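Local coordinates for protein structure-specific endonuclease subunit SLX1 (PDB 4XLG) that is probably the catalytic subunit of the SLX1-SLX4 endonuclease, which cuts branched DNA near junctions with single strands during repair and recombination, at residues B[34-37]-B[38-41]; B[52-55]-B[56-60]; B[201-204]-B[205-209]; B[286-289]-B[290-294]. The protein carries 1 engineered substitution. One frame throughout, in Å; residues are numbered along the deposited sequence. Where two conformers were deposited one is given.

Interaction 1: residues B[34-37]-B[38-41]; sequences VRRL and RQHN
Arg36 and His40, one helical turn apart, meet through the aliphatic part of the arginine: its CD lies 3.5 Å from His40 NE2, and its CG packs by CD2 of the same ring. Bends at chi2 (58°) and chi3 carry the Arg36 guanidinium on past the imidazole, the two planes 83° apart. Both groups end on one hydroxyl, since Arg36 NH2 and His40 NE2 are each hydrogen-bonded to Tyr14 OH; Ser29 O also receives Arg36 NH2. Leu37 is more deeply buried: its CD1 touches Asn41 ND2 at 3.5 Å, the Asn41 amide being held at OD1 by Trp60 N, and it packs on Leu16 of strand 12-18 and Met187 of helix 176-213. The segment is the body of helix 33-41 of the GIY-YIG nuclease domain, with i to i+4 backbone bonds from Arg38 N to Val34 O (3.0 Å) through to Asn41 N to Leu37 O (2.9 Å). The outer side is looser. Gln39 sets its CD over one face of the Arg35 guanidinium, 3.8 Å from NH2, with the amide turned 53° against it. A water in the plane of the Arg36 guanidinium accepts from NE (3.1 Å) and donates to Gln39 OE1, while Gln39 NE2 reaches Leu44 O. Arg38, bent at chi3, folds back along the helix, one guanidinium face over Arg35 CA, its NH2 3.6 Å from Arg35 CG.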
loop_
_atom_site.group_PDB
_atom_site.type_symbol
_atom_site.label_atom_id
_atom_site.label_comp_id
_atom_site.label_asym_id
_atom_site.label_seq_id
_atom_site.Cartn_x
_atom_site.Cartn_y
_atom_site.Cartn_z
ATOM N N VAL B 34 16.796 -1.172 -3.121
ATOM C CA VAL B 34 18.185 -1.564 -3.297
ATOM C C VAL B 34 19.029 -0.329 -3.686
ATOM O O VAL B 34 20.063 -0.014 -3.059
ATOM C CB VAL B 34 18.332 -2.680 -4.404
ATOM C CG1 VAL B 34 19.831 -3.023 -4.517
ATOM C CG2 VAL B 34 17.470 -3.920 -3.957
ATOM N N ARG B 35 18.548 0.380 -4.738
ATOM C CA ARG B 35 19.220 1.579 -5.191
ATOM C C ARG B 35 19.267 2.626 -4.037
ATOM O O ARG B 35 20.306 3.287 -3.790
ATOM C CB ARG B 35 18.466 2.151 -6.386
ATOM C CG ARG B 35 19.146 3.391 -6.955
ATOM C CD ARG B 35 18.475 3.729 -8.315
ATOM N NE ARG B 35 19.303 4.795 -8.857
ATOM C CZ ARG B 35 19.091 6.071 -8.554
ATOM N NH1 ARG B 35 19.901 7.019 -9.034
ATOM N NH2 ARG B 35 18.027 6.380 -7.804
ATOM N N ARG B 36 18.148 2.713 -3.328
ATOM C CA ARG B 36 18.067 3.712 -2.223
ATOM C C ARG B 36 19.059 3.389 -1.128
ATOM O O ARG B 36 19.738 4.279 -0.597
ATOM C CB ARG B 36 16.675 3.751 -1.640
ATOM C CG ARG B 36 16.515 4.736 -0.415
ATOM C CD ARG B 36 16.886 6.177 -0.786
ATOM N NE ARG B 36 16.006 6.668 -1.852
ATOM C CZ ARG B 36 14.747 7.027 -1.654
ATOM N NH1 ARG B 36 14.008 7.385 -2.713
ATOM N NH2 ARG B 36 14.227 7.111 -0.427
ATOM N N LEU B 37 19.133 2.116 -0.742
ATOM C CA LEU B 37 20.106 1.769 0.286
ATOM C C LEU B 37 21.542 2.029 -0.186
ATOM O O LEU B 37 22.364 2.515 0.592
ATOM C CB LEU B 37 19.875 0.295 0.708
ATOM C CG LEU B 37 20.704 -0.210 1.889
ATOM C CD1 LEU B 37 20.500 0.680 3.145
ATOM C CD2 LEU B 37 20.212 -1.680 2.132
ATOM N N ARG B 38 21.876 1.771 -1.467
ATOM C CA ARG B 38 23.212 2.177 -1.938
ATOM C C ARG B 38 23.467 3.677 -1.827
ATOM O O ARG B 38 24.602 4.084 -1.565
ATOM C CB ARG B 38 23.492 1.818 -3.449
ATOM C CG ARG B 38 23.546 0.352 -3.792
ATOM C CD ARG B 38 24.243 0.171 -5.227
ATOM N NE ARG B 38 23.526 0.912 -6.277
ATOM C CZ ARG B 38 22.464 0.399 -6.896
ATOM N NH1 ARG B 38 22.054 -0.827 -6.564
ATOM N NH2 ARG B 38 21.825 1.088 -7.825
ATOM N N GLN B 39 22.442 4.475 -2.131
ATOM C CA GLN B 39 22.577 5.955 -2.044
ATOM C C GLN B 39 22.811 6.357 -0.572
ATOM O O GLN B 39 23.646 7.213 -0.273
ATOM C CB GLN B 39 21.338 6.640 -2.576
ATOM C CG GLN B 39 21.281 6.570 -4.142
ATOM C CD GLN B 39 19.979 7.168 -4.638
ATOM O OE1 GLN B 39 18.894 6.734 -4.245
ATOM N NE2 GLN B 39 20.085 8.230 -5.411
ATOM N N HIS B 40 22.072 5.741 0.330
ATOM C CA HIS B 40 22.288 6.076 1.764
ATOM C C HIS B 40 23.674 5.651 2.243
ATOM O O HIS B 40 24.297 6.323 3.107
ATOM C CB HIS B 40 21.223 5.404 2.683
ATOM C CG HIS B 40 19.874 6.054 2.623
ATOM N ND1 HIS B 40 19.677 7.396 2.894
ATOM C CD2 HIS B 40 18.646 5.530 2.416
ATOM C CE1 HIS B 40 18.391 7.676 2.802
ATOM N NE2 HIS B 40 17.739 6.552 2.559
ATOM N N ASN B 41 24.180 4.525 1.741
ATOM C CA ASN B 41 25.446 3.989 2.217
ATOM C C ASN B 41 26.665 4.463 1.491
ATOM O O ASN B 41 27.780 4.359 1.958
ATOM C CB ASN B 41 25.391 2.463 2.181
ATOM C CG ASN B 41 24.543 1.937 3.346
ATOM O OD1 ASN B 41 24.371 2.670 4.334
ATOM N ND2 ASN B 41 24.015 0.720 3.231
HETATM O O HOH W 1 16.486 7.078 -4.847
#

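Interaction 2: residues B[52-55]-B[56-60]; sequences TKRD and GTRPW
An Asx turn at Asp55 shapes the loop that leads from helix 33-41 into strand 60-67 of the GIY-YIG domain. Asp55 OD1 takes two donors from Thr57. The hydroxyl OG1 comes at 2.7 Å on the syn side of the carboxylate, whereas the backbone N approaches at 2.9 Å from above the carboxylate plane. With chi1 at 71°, the Asp55 carboxylate group sits between its own backbone N and carbonyl carbon, where it can reach forward over Gly56, whose positive phi (88°) swings the chain round. Beside the turn, two arginines cross at about a right angle: in one of the two conformers of Arg54, Arg58 CD stands over the centre of the Arg54 guanidinium face, 4.1 Å from CZ. The far end of Arg58 meets the methyl of Thr52, NH1 to CG2 being 3.5 Å. Arg54 NH2 is hydrogen-bonded to Asn41 O, and Arg58 NE makes a weak bond to His40 O. In that conformer of Arg54 the like charges, with Arg54 NH2 and Arg58 NE 4.9 Å apart, thus both face carbonyls at the C-terminal end of helix 33-41, whose partial negative charge would probably offset their mutual repulsion.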
loop_
_atom_site.group_PDB
_atom_site.type_symbol
_atom_site.label_atom_id
_atom_site.label_comp_id
_atom_site.label_asym_id
_atom_site.label_seq_id
_atom_site.Cartn_x
_atom_site.Cartn_y
_atom_site.Cartn_z
ATOM N N THR B 52 30.320 14.172 2.092
ATOM C CA THR B 52 29.981 13.894 3.484
ATOM C C THR B 52 31.091 13.091 4.194
ATOM O O THR B 52 31.301 11.897 3.882
ATOM C CB THR B 52 28.646 13.112 3.592
ATOM O OG1 THR B 52 27.589 13.825 2.915
ATOM C CG2 THR B 52 28.255 12.845 5.055
ATOM N N LYS B 53 31.776 13.734 5.150
ATOM C CA LYS B 53 32.728 13.027 6.020
ATOM C C LYS B 53 32.040 11.881 6.779
ATOM O O LYS B 53 30.883 11.967 7.201
ATOM C CB LYS B 53 33.392 13.986 7.013
ATOM N N ARG B 54 32.743 10.777 6.933
ATOM C CA ARG B 54 32.106 9.641 7.567
ATOM C C ARG B 54 32.363 9.656 9.074
ATOM O O ARG B 54 33.472 9.867 9.532
ATOM C CB ARG B 54 32.581 8.343 6.927
ATOM C CG ARG B 54 32.198 8.277 5.447
ATOM C CD ARG B 54 32.317 6.876 4.914
ATOM N NE ARG B 54 31.628 6.734 3.639
ATOM C CZ ARG B 54 30.905 5.671 3.310
ATOM N NH1 ARG B 54 30.791 4.664 4.157
ATOM N NH2 ARG B 54 30.303 5.615 2.131
ATOM N N ASP B 55 31.295 9.438 9.837
ATOM C CA ASP B 55 31.444 9.398 11.296
ATOM C C ASP B 55 31.055 8.023 11.844
ATOM O O ASP B 55 30.933 7.859 13.055
ATOM C CB ASP B 55 30.613 10.491 11.952
ATOM C CG ASP B 55 29.111 10.224 11.892
ATOM O OD1 ASP B 55 28.614 9.335 11.181
ATOM O OD2 ASP B 55 28.386 10.950 12.600
ATOM N N GLY B 56 30.915 7.058 10.947
ATOM C CA GLY B 56 30.500 5.702 11.274
ATOM C C GLY B 56 28.987 5.465 11.278
ATOM O O GLY B 56 28.546 4.356 11.545
ATOM N N THR B 57 28.173 6.476 10.981
ATOM C CA THR B 57 26.734 6.223 10.847
ATOM C C THR B 57 26.468 5.246 9.683
ATOM O O THR B 57 25.760 4.240 9.830
ATOM C CB THR B 57 25.964 7.506 10.594
ATOM O OG1 THR B 57 26.156 8.364 11.727
ATOM C CG2 THR B 57 24.499 7.221 10.502
ATOM N N ARG B 58 27.053 5.538 8.532
ATOM C CA ARG B 58 27.108 4.518 7.458
ATOM C C ARG B 58 28.141 3.414 7.759
ATOM O O ARG B 58 29.214 3.665 8.324
ATOM C CB ARG B 58 27.495 5.217 6.147
ATOM C CG ARG B 58 26.496 6.274 5.720
ATOM C CD ARG B 58 27.245 7.034 4.603
ATOM N NE ARG B 58 26.418 8.041 3.999
ATOM C CZ ARG B 58 26.299 9.290 4.446
ATOM N NH1 ARG B 58 26.919 9.661 5.574
ATOM N NH2 ARG B 58 25.561 10.156 3.758
ATOM N N PRO B 59 27.849 2.177 7.342
ATOM C CA PRO B 59 26.632 1.806 6.614
ATOM C C PRO B 59 25.409 1.571 7.498
ATOM O O PRO B 59 25.542 1.168 8.688
ATOM C CB PRO B 59 27.016 0.440 5.947
ATOM C CG PRO B 59 28.102 -0.128 6.876
ATOM C CD PRO B 59 28.859 1.085 7.434
ATOM N N TRP B 60 24.263 1.731 6.879
ATOM C CA TRP B 60 22.975 1.459 7.489
ATOM C C TRP B 60 22.556 0.039 7.181
ATOM O O TRP B 60 22.768 -0.443 6.065
ATOM C CB TRP B 60 21.913 2.397 6.884
ATOM C CG TRP B 60 22.102 3.840 7.128
ATOM C CD1 TRP B 60 22.705 4.753 6.275
ATOM C CD2 TRP B 60 21.601 4.585 8.229
ATOM N NE1 TRP B 60 22.611 6.021 6.815
ATOM C CE2 TRP B 60 21.919 5.946 7.999
ATOM C CE3 TRP B 60 20.899 4.232 9.390
ATOM C CZ2 TRP B 60 21.554 6.968 8.890
ATOM C CZ3 TRP B 60 20.525 5.249 10.289
ATOM C CH2 TRP B 60 20.854 6.597 10.039
#

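Interaction 3: residues B[201-204]-B[205-209]; sequences KTKT and LLLYK
Lys201 O receives Leu205 N at 2.9 Å, with an N-H...O angle of 167°. It is one of a run of consecutive i to i+4 bonds in the long helix 176-213, which runs from the nuclease domain to the zinc-finger region; another, Tyr208 N to Thr204 O, is 3.0 Å long. The leucines lean back on the preceding turn: Leu205 sets CG and CD1 each 3.3 Å from Lys201 O, and Leu206 CG lies 3.4 Å from Thr202 O. On the exposed side, Leu207 CD1 makes a loose contact with Lys203 CG at 4.3 Å. The close side-chain contact is that of Thr204 with Tyr208, which lie side by side and point the same way. Thr204 has its methyl trans to the backbone N (the hydroxyl at chi1 -56°), so that CG2 faces the tyrosine while OG1 turns back to bond Glu200 O one turn earlier. Tyr208 is buried: its ring stacks on Phe241 and meets Tyr294 of helix 288-299 edge-to-face, and its OH bonds the carbonyl of Cys242, a zinc ligand. The Thr204 methyl comes over one face of the phenol ring near its outer end, with CG2 3.4 Å from Tyr208 CE2 and 3.6 Å from CZ.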
loop_
_atom_site.group_PDB
_atom_site.type_symbol
_atom_site.label_atom_id
_atom_site.label_comp_id
_atom_site.label_asym_id
_atom_site.label_seq_id
_atom_site.Cartn_x
_atom_site.Cartn_y
_atom_site.Cartn_z
ATOM N N LYS B 201 5.040 -10.225 -9.759
ATOM C CA LYS B 201 4.014 -9.414 -10.410
ATOM C C LYS B 201 4.105 -9.592 -11.927
ATOM O O LYS B 201 3.080 -9.615 -12.609
ATOM C CB LYS B 201 4.175 -7.948 -10.062
ATOM C CG LYS B 201 3.642 -7.673 -8.634
ATOM C CD LYS B 201 3.710 -6.171 -8.295
ATOM C CE LYS B 201 2.769 -5.882 -7.074
ATOM N NZ LYS B 201 2.504 -4.415 -6.993
ATOM N N THR B 202 5.330 -9.650 -12.445
ATOM C CA THR B 202 5.488 -9.859 -13.906
ATOM C C THR B 202 4.820 -11.142 -14.343
ATOM O O THR B 202 4.064 -11.163 -15.322
ATOM C CB THR B 202 6.994 -9.863 -14.315
ATOM O OG1 THR B 202 7.569 -8.612 -13.868
ATOM C CG2 THR B 202 7.148 -9.995 -15.809
ATOM N N LYS B 203 5.120 -12.226 -13.625
ATOM C CA LYS B 203 4.552 -13.530 -13.949
ATOM C C LYS B 203 3.011 -13.512 -13.877
ATOM O O LYS B 203 2.322 -14.032 -14.784
ATOM C CB LYS B 203 5.128 -14.597 -13.007
ATOM C CG LYS B 203 4.547 -16.015 -13.231
ATOM C CD LYS B 203 4.974 -16.949 -12.086
ATOM C CE LYS B 203 4.402 -18.351 -12.235
ATOM N NZ LYS B 203 5.046 -19.149 -13.321
ATOM N N THR B 204 2.475 -12.941 -12.802
ATOM C CA THR B 204 1.029 -12.903 -12.627
ATOM C C THR B 204 0.334 -12.043 -13.701
ATOM O O THR B 204 -0.699 -12.434 -14.231
ATOM C CB THR B 204 0.679 -12.405 -11.207
ATOM O OG1 THR B 204 1.342 -13.279 -10.281
ATOM C CG2 THR B 204 -0.840 -12.463 -10.940
ATOM N N LEU B 205 0.912 -10.895 -14.038
ATOM C CA LEU B 205 0.369 -10.062 -15.132
ATOM C C LEU B 205 0.288 -10.873 -16.408
ATOM O O LEU B 205 -0.719 -10.843 -17.090
ATOM C CB LEU B 205 1.238 -8.814 -15.379
ATOM C CG LEU B 205 1.054 -7.689 -14.372
ATOM C CD1 LEU B 205 2.335 -6.839 -14.251
ATOM C CD2 LEU B 205 -0.161 -6.825 -14.828
ATOM N N LEU B 206 1.359 -11.601 -16.732
ATOM C CA LEU B 206 1.371 -12.405 -17.956
ATOM C C LEU B 206 0.248 -13.444 -17.952
ATOM O O LEU B 206 -0.438 -13.647 -18.955
ATOM C CB LEU B 206 2.733 -13.099 -18.113
ATOM C CG LEU B 206 3.930 -12.232 -18.504
ATOM C CD1 LEU B 206 5.242 -13.046 -18.556
ATOM C CD2 LEU B 206 3.664 -11.547 -19.838
ATOM N N LEU B 207 0.044 -14.109 -16.817
ATOM C CA LEU B 207 -1.032 -15.107 -16.725
ATOM C C LEU B 207 -2.438 -14.504 -16.866
ATOM O O LEU B 207 -3.290 -15.086 -17.575
ATOM C CB LEU B 207 -0.933 -15.869 -15.396
ATOM C CG LEU B 207 0.228 -16.854 -15.252
ATOM C CD1 LEU B 207 0.426 -17.267 -13.781
ATOM C CD2 LEU B 207 -0.038 -18.086 -16.126
ATOM N N TYR B 208 -2.695 -13.359 -16.226
ATOM C CA TYR B 208 -3.991 -12.674 -16.423
ATOM C C TYR B 208 -4.202 -12.203 -17.876
ATOM O O TYR B 208 -5.292 -12.316 -18.439
ATOM C CB TYR B 208 -4.112 -11.466 -15.496
ATOM C CG TYR B 208 -4.192 -11.828 -14.036
ATOM C CD1 TYR B 208 -4.672 -13.077 -13.616
ATOM C CD2 TYR B 208 -3.836 -10.881 -13.050
ATOM C CE1 TYR B 208 -4.748 -13.385 -12.226
ATOM C CE2 TYR B 208 -3.910 -11.193 -11.705
ATOM C CZ TYR B 208 -4.375 -12.402 -11.296
ATOM O OH TYR B 208 -4.424 -12.632 -9.925
ATOM N N LYS B 209 -3.154 -11.642 -18.458
ATOM C CA LYS B 209 -3.215 -11.171 -19.840
ATOM C C LYS B 209 -3.594 -12.310 -20.772
ATOM O O LYS B 209 -4.386 -12.120 -21.717
ATOM C CB LYS B 209 -1.864 -10.541 -20.264
ATOM C CG LYS B 209 -1.841 -10.142 -21.761
ATOM C CD LYS B 209 -0.518 -9.488 -22.171
ATOM C CE LYS B 209 -0.498 -9.173 -23.679
ATOM N NZ LYS B 209 -1.833 -8.627 -24.121
#

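Interaction 4: residues B[286-289]-B[290-294]; sequences LKWC and DVIYY
The indole of Trp288 lies under the side chain of Ile292, one turn further along the helix, in a CH-pi contact: Ile292 CG1 stands over the face of the five-membered ring, 3.9 Å from its centroid and 23° off the normal. Ile292 CD1 extends the overlap toward the six-membered ring, 3.7 Å from Trp288 CE2. Swung out trans to its backbone N (chi1 -174°), the indole also brings CZ3 to 4.2 Å from Val291 CG1, which touches it obliquely. Beyond, Trp288 packs on Leu253 and Tyr257 of helix 253-260, and its NE1 bonds the backbone of another protein chain, probably the SLX4 partner. Lys287 and Asp290 run side by side in the same direction. Their salt bridge is long, 4.0 Å from NZ to OD2; it is the aliphatic chain that touches, Lys287 CD lying 3.4 Å from Asp290 OD2. A water spans the charged ends, accepting from Lys287 NZ at 2.9 Å and donating to OD2. Lys287 is the N-cap residue, and its carbonyl O accepts Val291 N at 3.1 Å and, weakly, Asp290 N. Leu286, just before, touches residues of the four-cysteine zinc site. The contact is the start of helix 288-299, which begins a few residues after Cys282, the last zinc ligand of the RING-like SLX1 zinc finger.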
loop_
_atom_site.group_PDB
_atom_site.type_symbol
_atom_site.label_atom_id
_atom_site.label_comp_id
_atom_site.label_asym_id
_atom_site.label_seq_id
_atom_site.Cartn_x
_atom_site.Cartn_y
_atom_site.Cartn_z
ATOM N N LEU B 286 -9.309 -11.846 -0.805
ATOM C CA LEU B 286 -8.608 -11.001 -1.766
ATOM C C LEU B 286 -8.159 -9.699 -1.129
ATOM O O LEU B 286 -8.768 -9.223 -0.166
ATOM C CB LEU B 286 -9.521 -10.708 -2.959
ATOM C CG LEU B 286 -10.137 -11.934 -3.629
ATOM C CD1 LEU B 286 -11.112 -11.458 -4.686
ATOM C CD2 LEU B 286 -9.045 -12.791 -4.270
ATOM N N LYS B 287 -7.091 -9.113 -1.653
ATOM C CA LYS B 287 -6.678 -7.782 -1.218
ATOM C C LYS B 287 -7.133 -6.843 -2.304
ATOM O O LYS B 287 -6.662 -6.986 -3.442
ATOM C CB LYS B 287 -5.160 -7.706 -1.058
ATOM C CG LYS B 287 -4.669 -8.550 0.081
ATOM C CD LYS B 287 -3.229 -8.961 -0.137
ATOM C CE LYS B 287 -2.259 -7.878 0.131
ATOM N NZ LYS B 287 -0.941 -8.542 0.506
ATOM N N TRP B 288 -8.027 -5.915 -1.988
ATOM C CA TRP B 288 -8.584 -5.050 -3.031
ATOM C C TRP B 288 -7.477 -4.264 -3.747
ATOM O O TRP B 288 -7.524 -4.057 -4.956
ATOM C CB TRP B 288 -9.623 -4.092 -2.431
ATOM C CG TRP B 288 -10.354 -3.262 -3.481
ATOM C CD1 TRP B 288 -10.255 -1.910 -3.658
ATOM C CD2 TRP B 288 -11.267 -3.739 -4.471
ATOM N NE1 TRP B 288 -11.072 -1.501 -4.699
ATOM C CE2 TRP B 288 -11.714 -2.606 -5.208
ATOM C CE3 TRP B 288 -11.795 -4.999 -4.775
ATOM C CZ2 TRP B 288 -12.639 -2.697 -6.249
ATOM C CZ3 TRP B 288 -12.708 -5.110 -5.842
ATOM C CH2 TRP B 288 -13.126 -3.961 -6.567
ATOM N N CYS B 289 -6.452 -3.859 -3.000
ATOM C CA CYS B 289 -5.323 -3.128 -3.623
ATOM C C CYS B 289 -4.583 -3.945 -4.721
ATOM O O CYS B 289 -4.183 -3.402 -5.775
ATOM C CB CYS B 289 -4.316 -2.709 -2.505
ATOM S SG CYS B 289 -2.999 -1.611 -3.147
ATOM N N ASP B 290 -4.405 -5.242 -4.486
ATOM C CA ASP B 290 -3.801 -6.109 -5.487
ATOM C C ASP B 290 -4.750 -6.269 -6.692
ATOM O O ASP B 290 -4.302 -6.297 -7.825
ATOM C CB ASP B 290 -3.475 -7.494 -4.927
ATOM C CG ASP B 290 -2.231 -7.499 -4.051
ATOM O OD1 ASP B 290 -1.456 -6.515 -4.057
ATOM O OD2 ASP B 290 -2.040 -8.485 -3.329
ATOM N N VAL B 291 -6.054 -6.399 -6.419
ATOM C CA VAL B 291 -7.028 -6.483 -7.510
ATOM C C VAL B 291 -6.918 -5.253 -8.413
ATOM O O VAL B 291 -6.868 -5.362 -9.659
ATOM C CB VAL B 291 -8.479 -6.618 -6.949
ATOM C CG1 VAL B 291 -9.498 -6.593 -8.095
ATOM C CG2 VAL B 291 -8.600 -7.938 -6.189
ATOM N N ILE B 292 -6.832 -4.075 -7.796
ATOM C CA ILE B 292 -6.705 -2.849 -8.563
ATOM C C ILE B 292 -5.372 -2.749 -9.284
ATOM O O ILE B 292 -5.288 -2.255 -10.442
ATOM C CB ILE B 292 -6.860 -1.625 -7.634
ATOM C CG1 ILE B 292 -8.297 -1.611 -6.990
ATOM C CG2 ILE B 292 -6.673 -0.333 -8.429
ATOM C CD1 ILE B 292 -9.504 -1.654 -8.050
ATOM N N TYR B 293 -4.317 -3.196 -8.604
ATOM C CA TYR B 293 -2.982 -3.177 -9.231
ATOM C C TYR B 293 -3.026 -3.882 -10.596
ATOM O O TYR B 293 -2.661 -3.311 -11.622
ATOM C CB TYR B 293 -1.919 -3.844 -8.356
ATOM C CG TYR B 293 -0.612 -4.046 -9.119
ATOM C CD1 TYR B 293 0.288 -2.974 -9.292
ATOM C CD2 TYR B 293 -0.323 -5.284 -9.720
ATOM C CE1 TYR B 293 1.477 -3.136 -10.076
ATOM C CE2 TYR B 293 0.854 -5.469 -10.495
ATOM C CZ TYR B 293 1.740 -4.382 -10.659
ATOM O OH TYR B 293 2.861 -4.545 -11.370
ATOM N N TYR B 294 -3.539 -5.102 -10.612
ATOM C CA TYR B 294 -3.512 -5.824 -11.873
ATOM C C TYR B 294 -4.534 -5.245 -12.865
ATOM O O TYR B 294 -4.285 -5.205 -14.075
ATOM C CB TYR B 294 -3.782 -7.306 -11.629
ATOM C CG TYR B 294 -2.609 -7.970 -10.933
ATOM C CD1 TYR B 294 -1.410 -8.197 -11.625
ATOM C CD2 TYR B 294 -2.691 -8.335 -9.592
ATOM C CE1 TYR B 294 -0.302 -8.782 -10.986
ATOM C CE2 TYR B 294 -1.604 -8.937 -8.941
ATOM C CZ TYR B 294 -0.405 -9.127 -9.631
ATOM O OH TYR B 294 0.673 -9.743 -9.018
HETATM O O HOH W 2 -0.087 -9.563 -2.067
#

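Interactions 1 and 2 belong to the GIY-YIG domain and touch: Asn41, ending helix 33-41, ties the helix end to the loop and to the start of strand 60-67. Interactions 3 and 4 touch at the other end of the chain, where Tyr293 and Tyr294 of helix 288-299 lie on Lys201, Thr204 and Tyr208. Helix 176-213 spans both ends, covering Leu37 and Pro59 at one and carrying interaction 3 at the other. Interaction 4 is the buried one, chiefly apolar and aromatic; interaction 1 is partly buried, with Arg35 and Arg38 on its exposed side; interactions 2 and 3 are surface contacts, the former a polar turn, the latter regular helix.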